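Local structure of salt-tolerant glutaminase (Micrococcus luteus, 3AGD) at residues N114-L118 against R166-A171; L118-Q122 against V179-S183. The protein probably hydrolyses L-glutamine with water to L-glutamate and ammonium. All blocks are in the same frame, centred on the assembly; numbering follows the deposited sequence.

In the fold
Both interactions start from helix 114-123 and lie in the glutaminase part of the chain, their centres about 9 Å apart. Interaction 1 sets the first turn of that helix, with Asn114, against helix 165-176, with Asn167; both asparagines bind L-glutamate in another structure of this protein. Interaction 2 fastens the following turn to residues 179-183, in the loop joining helices 165-176 and 184-195. Leu118 belongs to both, and the two meet directly where Ala171 O lies 3.4 Å from Leu180 CD1. The side chain of Tyr191 of helix 184-195, another residue that binds L-glutamate, comes within about 3 Å of that of Asn114 and about 4 Å of that of Leu118.

Interaction 1 (N114-L118 against R166-A171); sequences NAGAL and RNLSLA
Asn114 and Asn167 cross at about a right angle, their amide planes 40° apart, and one hydrogen bond joins them. Asn114 ND2 donates a hydrogen bond to Asn167 OD1 at 2.8 Å, arriving in the carbonyl plane on a lone pair, although the acceptor sits 23° out of Asn114's own amide plane and the bond is bent at the hydrogen. With CG anti to its carbonyl carbon, Asn114 has ND2 placed beside Asn167 OD1, while its OD1 is held by Lys67 NZ; the two bonds together fix the rotation of the amide. A water bridges the two ND2 atoms through weak bonds. Arg166 brings the edge of its guanidinium up to the same amide, NH1 3.7 Å from Asn114 ND2, but its strong partner is Glu94. Beside this polar end the contact is apolar. Leu170 CD1 lies 3.7 Å from Asn114 CB and also reaches Ala115, whereas Leu118 crosses Leu170 nearly perpendicularly and puts CD1 3.8 Å from Leu170 CB. The same methyl approaches Asn167 O and Ala171. The helix segments come within 9.6 Å of each other at a crossing angle of -63°. Helix 184-195 packs against both, through Tyr191 on Asn114 and Ala184 on Ala171, and loop residues Phe96 and Pro108 touch Leu170 and Ala115 respectively.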
ATOM      1  N   ASN A 114      16.044 -14.597  12.231  1.00 13.72           N
ATOM      2  CA  ASN A 114      16.854 -15.789  12.022  1.00 16.10           C
ATOM      3  C   ASN A 114      16.102 -17.097  12.232  1.00 14.27           C
ATOM      4  O   ASN A 114      16.060 -17.937  11.339  1.00 15.64           O
ATOM      5  CB  ASN A 114      18.086 -15.735  12.927  1.00 17.32           C
ATOM      6  CG  ASN A 114      19.090 -14.695  12.470  1.00 20.96           C
ATOM      7  OD1 ASN A 114      18.741 -13.759  11.744  1.00 20.21           O
ATOM      8  ND2 ASN A 114      20.339 -14.846  12.896  1.00 17.67           N
ATOM      9  N   ALA A 115      15.504 -17.262  13.407  1.00 16.83           N
ATOM     10  CA  ALA A 115      14.762 -18.482  13.725  1.00 15.09           C
ATOM     11  C   ALA A 115      13.754 -18.836  12.631  1.00 15.25           C
ATOM     12  O   ALA A 115      13.626 -19.996  12.242  1.00 17.21           O
ATOM     13  CB  ALA A 115      14.051 -18.322  15.066  1.00 12.91           C
ATOM     14  N   GLY A 116      13.033 -17.837  12.138  1.00 12.81           N
ATOM     15  CA  GLY A 116      12.071 -18.103  11.084  1.00 13.78           C
ATOM     16  C   GLY A 116      12.774 -18.360   9.760  1.00 14.45           C
ATOM     17  O   GLY A 116      12.277 -19.111   8.915  1.00 15.71           O
ATOM     18  N   ALA A 117      13.933 -17.732   9.575  1.00 10.84           N
ATOM     19  CA  ALA A 117      14.704 -17.893   8.346  1.00 13.83           C
ATOM     20  C   ALA A 117      15.292 -19.300   8.258  1.00 14.90           C
ATOM     21  O   ALA A 117      15.445 -19.850   7.166  1.00 13.22           O
ATOM     22  CB  ALA A 117      15.818 -16.844   8.284  1.00 13.89           C
ATOM     23  N   LEU A 118      15.617 -19.876   9.413  1.00 13.80           N
ATOM     24  CA  LEU A 118      16.158 -21.227   9.471  1.00 16.32           C
ATOM     25  C   LEU A 118      15.020 -22.189   9.141  1.00 17.54           C
ATOM     26  O   LEU A 118      15.217 -23.183   8.441  1.00 18.68           O
ATOM     27  CB  LEU A 118      16.716 -21.523  10.872  1.00 14.50           C
ATOM     28  CG  LEU A 118      17.984 -20.758  11.281  1.00 16.76           C
ATOM     29  CD1 LEU A 118      18.189 -20.862  12.784  1.00 16.47           C
ATOM     30  CD2 LEU A 118      19.197 -21.315  10.532  1.00 15.17           C
ATOM     31  N   ARG A 166      25.154 -18.811  18.070  1.00 17.15           N
ATOM     32  CA  ARG A 166      23.805 -18.295  18.278  1.00 15.00           C
ATOM     33  C   ARG A 166      22.803 -18.930  17.320  1.00 16.19           C
ATOM     34  O   ARG A 166      21.733 -19.370  17.745  1.00 17.84           O
ATOM     35  CB  ARG A 166      23.753 -16.764  18.151  1.00 15.25           C
ATOM     36  CG  ARG A 166      22.330 -16.213  18.329  1.00 15.18           C
ATOM     37  CD  ARG A 166      22.275 -14.715  18.608  1.00 14.01           C
ATOM     38  NE  ARG A 166      20.897 -14.266  18.812  1.00 13.59           N
ATOM     39  CZ  ARG A 166      19.983 -14.153  17.848  1.00 17.84           C
ATOM     40  NH1 ARG A 166      20.291 -14.444  16.588  1.00 15.66           N
ATOM     41  NH2 ARG A 166      18.745 -13.770  18.144  1.00 18.70           N
ATOM     42  N   ASN A 167      23.132 -18.987  16.032  1.00 14.99           N
ATOM     43  CA  ASN A 167      22.201 -19.593  15.080  1.00 16.99           C
ATOM     44  C   ASN A 167      22.048 -21.094  15.316  1.00 18.02           C
ATOM     45  O   ASN A 167      20.974 -21.661  15.080  1.00 17.26           O
ATOM     46  CB  ASN A 167      22.633 -19.320  13.634  1.00 19.28           C
ATOM     47  CG  ASN A 167      22.251 -17.926  13.173  1.00 17.32           C
ATOM     48  OD1 ASN A 167      21.183 -17.420  13.523  1.00 18.69           O
ATOM     49  ND2 ASN A 167      23.109 -17.304  12.379  1.00 15.67           N
ATOM     50  N   LEU A 168      23.124 -21.735  15.770  1.00 15.90           N
ATOM     51  CA  LEU A 168      23.090 -23.164  16.079  1.00 14.07           C
ATOM     52  C   LEU A 168      22.161 -23.343  17.285  1.00 12.98           C
ATOM     53  O   LEU A 168      21.434 -24.328  17.388  1.00 16.55           O
ATOM     54  CB  LEU A 168      24.498 -23.667  16.411  1.00 12.71           C
ATOM     55  CG  LEU A 168      25.438 -23.874  15.216  1.00 14.20           C
ATOM     56  CD1 LEU A 168      26.901 -23.980  15.680  1.00 11.77           C
ATOM     57  CD2 LEU A 168      25.011 -25.123  14.473  1.00  9.03           C
ATOM     58  N   SER A 169      22.181 -22.373  18.191  1.00 13.41           N
ATOM     59  CA  SER A 169      21.316 -22.417  19.364  1.00 13.76           C
ATOM     60  C   SER A 169      19.862 -22.367  18.910  1.00 16.40           C
ATOM     61  O   SER A 169      19.034 -23.164  19.352  1.00 17.90           O
ATOM     62  CB  SER A 169      21.594 -21.229  20.278  1.00  9.75           C
ATOM     63  OG  SER A 169      20.590 -21.134  21.269  1.00 16.30           O
ATOM     64  N   LEU A 170      19.554 -21.425  18.024  1.00 14.12           N
ATOM     65  CA  LEU A 170      18.196 -21.292  17.513  1.00 16.16           C
ATOM     66  C   LEU A 170      17.787 -22.579  16.798  1.00 18.43           C
ATOM     67  O   LEU A 170      16.693 -23.101  17.015  1.00 20.56           O
ATOM     68  CB  LEU A 170      18.104 -20.102  16.557  1.00 16.70           C
ATOM     69  CG  LEU A 170      18.445 -18.723  17.151  1.00 17.84           C
ATOM     70  CD1 LEU A 170      18.333 -17.653  16.068  1.00 14.10           C
ATOM     71  CD2 LEU A 170      17.500 -18.404  18.315  1.00 16.64           C
ATOM     72  N   ALA A 171      18.675 -23.098  15.958  1.00 17.76           N
ATOM     73  CA  ALA A 171      18.396 -24.326  15.227  1.00 16.35           C
ATOM     74  C   ALA A 171      18.084 -25.484  16.174  1.00 18.12           C
ATOM     75  O   ALA A 171      17.129 -26.232  15.952  1.00 21.00           O
ATOM     76  CB  ALA A 171      19.576 -24.684  14.328  1.00 14.99           C
TER
HETATM   77  O   HOH W   1      22.641 -14.194  10.857  1.00 13.77           O

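Interaction 2 (L118-Q122 against V179-S183); sequences LAVHQ and VLQDS
Gln122 lies over the end of Leu180, its CB 3.5 Å from Leu180 CD2, and then carries its amide on to the backbone of the loop. CG stands anti to the backbone N and the chain bends at chi2 (82°), which brings OE1 to two successive amide groups. Gln181 N is 2.8 Å from Gln122 OE1 but approaches from above the carbonyl plane, 56° out of it; Asp182 N, at 3.1 Å from the same oxygen, is tilted by just 18°. The other end of the amide is used as well: Gln122 NE2 donates to Asp182 OD1 at 2.9 Å, almost straight, on the anti side of the carboxylate and tilted out of its plane, while Asp182 OD1 lies close to the amide plane of Gln122. Three bonds therefore hold this buried amide and set which end is oxygen. Nearer the start of the helix segment Ala119 CB makes an apolar contact with Val179 CG1 at 3.7 Å, and the Leu180 CD2 methyl packs against the carbonyl oxygen Leu118 O at 3.8 Å. A water donates hydrogen bonds to Ala119 O at 2.9 Å and to Val179 O, bridging helix and loop. Ser183 follows at the N-cap of helix 184-195, where its OG accepts from Glu186 N. The arrangement is a helix side chain bonding the backbone of an interhelical connection, within the mostly helical portion of the beta-lactamase-like glutaminase fold.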
ATOM      1  N   LEU A 118      15.617 -19.876   9.413  1.00 13.80           N
ATOM      2  CA  LEU A 118      16.158 -21.227   9.471  1.00 16.32           C
ATOM      3  C   LEU A 118      15.020 -22.189   9.141  1.00 17.54           C
ATOM      4  O   LEU A 118      15.217 -23.183   8.441  1.00 18.68           O
ATOM      5  CB  LEU A 118      16.716 -21.523  10.872  1.00 14.50           C
ATOM      6  CG  LEU A 118      17.984 -20.758  11.281  1.00 16.76           C
ATOM      7  CD1 LEU A 118      18.189 -20.862  12.784  1.00 16.47           C
ATOM      8  CD2 LEU A 118      19.197 -21.315  10.532  1.00 15.17           C
ATOM      9  N   ALA A 119      13.827 -21.883   9.641  1.00 13.36           N
ATOM     10  CA  ALA A 119      12.656 -22.717   9.385  1.00 14.02           C
ATOM     11  C   ALA A 119      12.322 -22.690   7.898  1.00 14.55           C
ATOM     12  O   ALA A 119      11.915 -23.702   7.329  1.00 17.46           O
ATOM     13  CB  ALA A 119      11.460 -22.221  10.201  1.00 12.66           C
ATOM     14  N   VAL A 120      12.494 -21.526   7.276  1.00 14.73           N
ATOM     15  CA  VAL A 120      12.229 -21.357   5.848  1.00 14.69           C
ATOM     16  C   VAL A 120      13.204 -22.176   4.992  1.00 17.51           C
ATOM     17  O   VAL A 120      12.798 -22.841   4.043  1.00 18.84           O
ATOM     18  CB  VAL A 120      12.340 -19.869   5.434  1.00 17.54           C
ATOM     19  CG1 VAL A 120      12.495 -19.749   3.919  1.00 15.58           C
ATOM     20  CG2 VAL A 120      11.097 -19.107   5.898  1.00 17.59           C
ATOM     21  N   HIS A 121      14.488 -22.130   5.329  1.00 19.08           N
ATOM     22  CA  HIS A 121      15.483 -22.871   4.565  1.00 21.70           C
ATOM     23  C   HIS A 121      15.201 -24.374   4.614  1.00 21.80           C
ATOM     24  O   HIS A 121      15.367 -25.076   3.619  1.00 22.68           O
ATOM     25  CB  HIS A 121      16.887 -22.573   5.095  1.00 20.80           C
ATOM     26  CG  HIS A 121      17.976 -22.920   4.131  1.00 22.06           C
ATOM     27  ND1 HIS A 121      18.364 -24.219   3.876  1.00 24.45           N
ATOM     28  CD2 HIS A 121      18.723 -22.139   3.314  1.00 18.80           C
ATOM     29  CE1 HIS A 121      19.301 -24.222   2.943  1.00 20.86           C
ATOM     30  NE2 HIS A 121      19.536 -22.972   2.586  1.00 20.46           N
ATOM     31  N   GLN A 122      14.753 -24.845   5.775  1.00 20.05           N
ATOM     32  CA  GLN A 122      14.421 -26.249   5.997  1.00 18.69           C
ATOM     33  C   GLN A 122      13.237 -26.712   5.142  1.00 20.37           C
ATOM     34  O   GLN A 122      13.081 -27.903   4.889  1.00 22.62           O
ATOM     35  CB  GLN A 122      14.106 -26.473   7.492  1.00 15.97           C
ATOM     36  CG  GLN A 122      13.367 -27.784   7.826  1.00 17.18           C
ATOM     37  CD  GLN A 122      14.284 -28.993   7.935  1.00 17.94           C
ATOM     38  OE1 GLN A 122      14.869 -29.254   8.988  1.00 18.99           O
ATOM     39  NE2 GLN A 122      14.418 -29.732   6.842  1.00 16.05           N
ATOM     40  N   VAL A 179      10.127 -27.952  14.708  1.00 21.21           N
ATOM     41  CA  VAL A 179      10.103 -27.014  13.590  1.00 19.64           C
ATOM     42  C   VAL A 179      11.145 -27.413  12.546  1.00 22.94           C
ATOM     43  O   VAL A 179      10.955 -27.184  11.353  1.00 23.05           O
ATOM     44  CB  VAL A 179      10.364 -25.570  14.065  1.00 16.68           C
ATOM     45  CG1 VAL A 179      10.452 -24.623  12.870  1.00 12.23           C
ATOM     46  CG2 VAL A 179       9.243 -25.134  14.993  1.00 19.61           C
ATOM     47  N   LEU A 180      12.244 -28.008  13.005  1.00 23.32           N
ATOM     48  CA  LEU A 180      13.305 -28.471  12.118  1.00 21.07           C
ATOM     49  C   LEU A 180      13.418 -29.985  12.253  1.00 24.54           C
ATOM     50  O   LEU A 180      13.274 -30.528  13.349  1.00 26.25           O
ATOM     51  CB  LEU A 180      14.646 -27.842  12.491  1.00 17.95           C
ATOM     52  CG  LEU A 180      14.809 -26.333  12.327  1.00 20.76           C
ATOM     53  CD1 LEU A 180      16.248 -25.950  12.637  1.00 20.95           C
ATOM     54  CD2 LEU A 180      14.450 -25.928  10.913  1.00 23.25           C
ATOM     55  N   GLN A 181      13.685 -30.667  11.145  1.00 22.91           N
ATOM     56  CA  GLN A 181      13.804 -32.117  11.172  1.00 23.72           C
ATOM     57  C   GLN A 181      15.256 -32.564  11.051  1.00 23.24           C
ATOM     58  O   GLN A 181      15.691 -33.473  11.757  1.00 22.80           O
ATOM     59  CB  GLN A 181      12.962 -32.731  10.050  1.00 25.23           C
ATOM     60  CG  GLN A 181      11.464 -32.446  10.167  1.00 21.49           C
ATOM     61  CD  GLN A 181      11.123 -30.963  10.035  1.00 26.35           C
ATOM     62  OE1 GLN A 181      10.609 -30.342  10.971  1.00 32.96           O
ATOM     63  NE2 GLN A 181      11.401 -30.393   8.868  1.00 18.90           N
ATOM     64  N   ASP A 182      16.006 -31.921  10.161  1.00 21.09           N
ATOM     65  CA  ASP A 182      17.409 -32.264   9.974  1.00 21.77           C
ATOM     66  C   ASP A 182      18.270 -31.649  11.073  1.00 23.27           C
ATOM     67  O   ASP A 182      17.773 -30.892  11.903  1.00 23.98           O
ATOM     68  CB  ASP A 182      17.863 -31.823   8.586  1.00 22.21           C
ATOM     69  CG  ASP A 182      17.092 -32.535   7.487  1.00 25.21           C
ATOM     70  OD1 ASP A 182      16.413 -31.861   6.683  1.00 19.68           O
ATOM     71  OD2 ASP A 182      17.152 -33.782   7.439  1.00 26.70           O
ATOM     72  N   SER A 183      19.558 -31.975  11.090  1.00 21.71           N
ATOM     73  CA  SER A 183      20.435 -31.464  12.138  1.00 23.68           C
ATOM     74  C   SER A 183      20.568 -29.953  12.145  1.00 22.97           C
ATOM     75  O   SER A 183      20.407 -29.293  11.117  1.00 21.17           O
ATOM     76  CB  SER A 183      21.829 -32.087  12.031  1.00 21.48           C
ATOM     77  OG  SER A 183      22.511 -31.601  10.892  1.00 27.30           O
TER
HETATM   78  O   HOH W   2      10.462 -25.816   8.762  1.00 21.91           O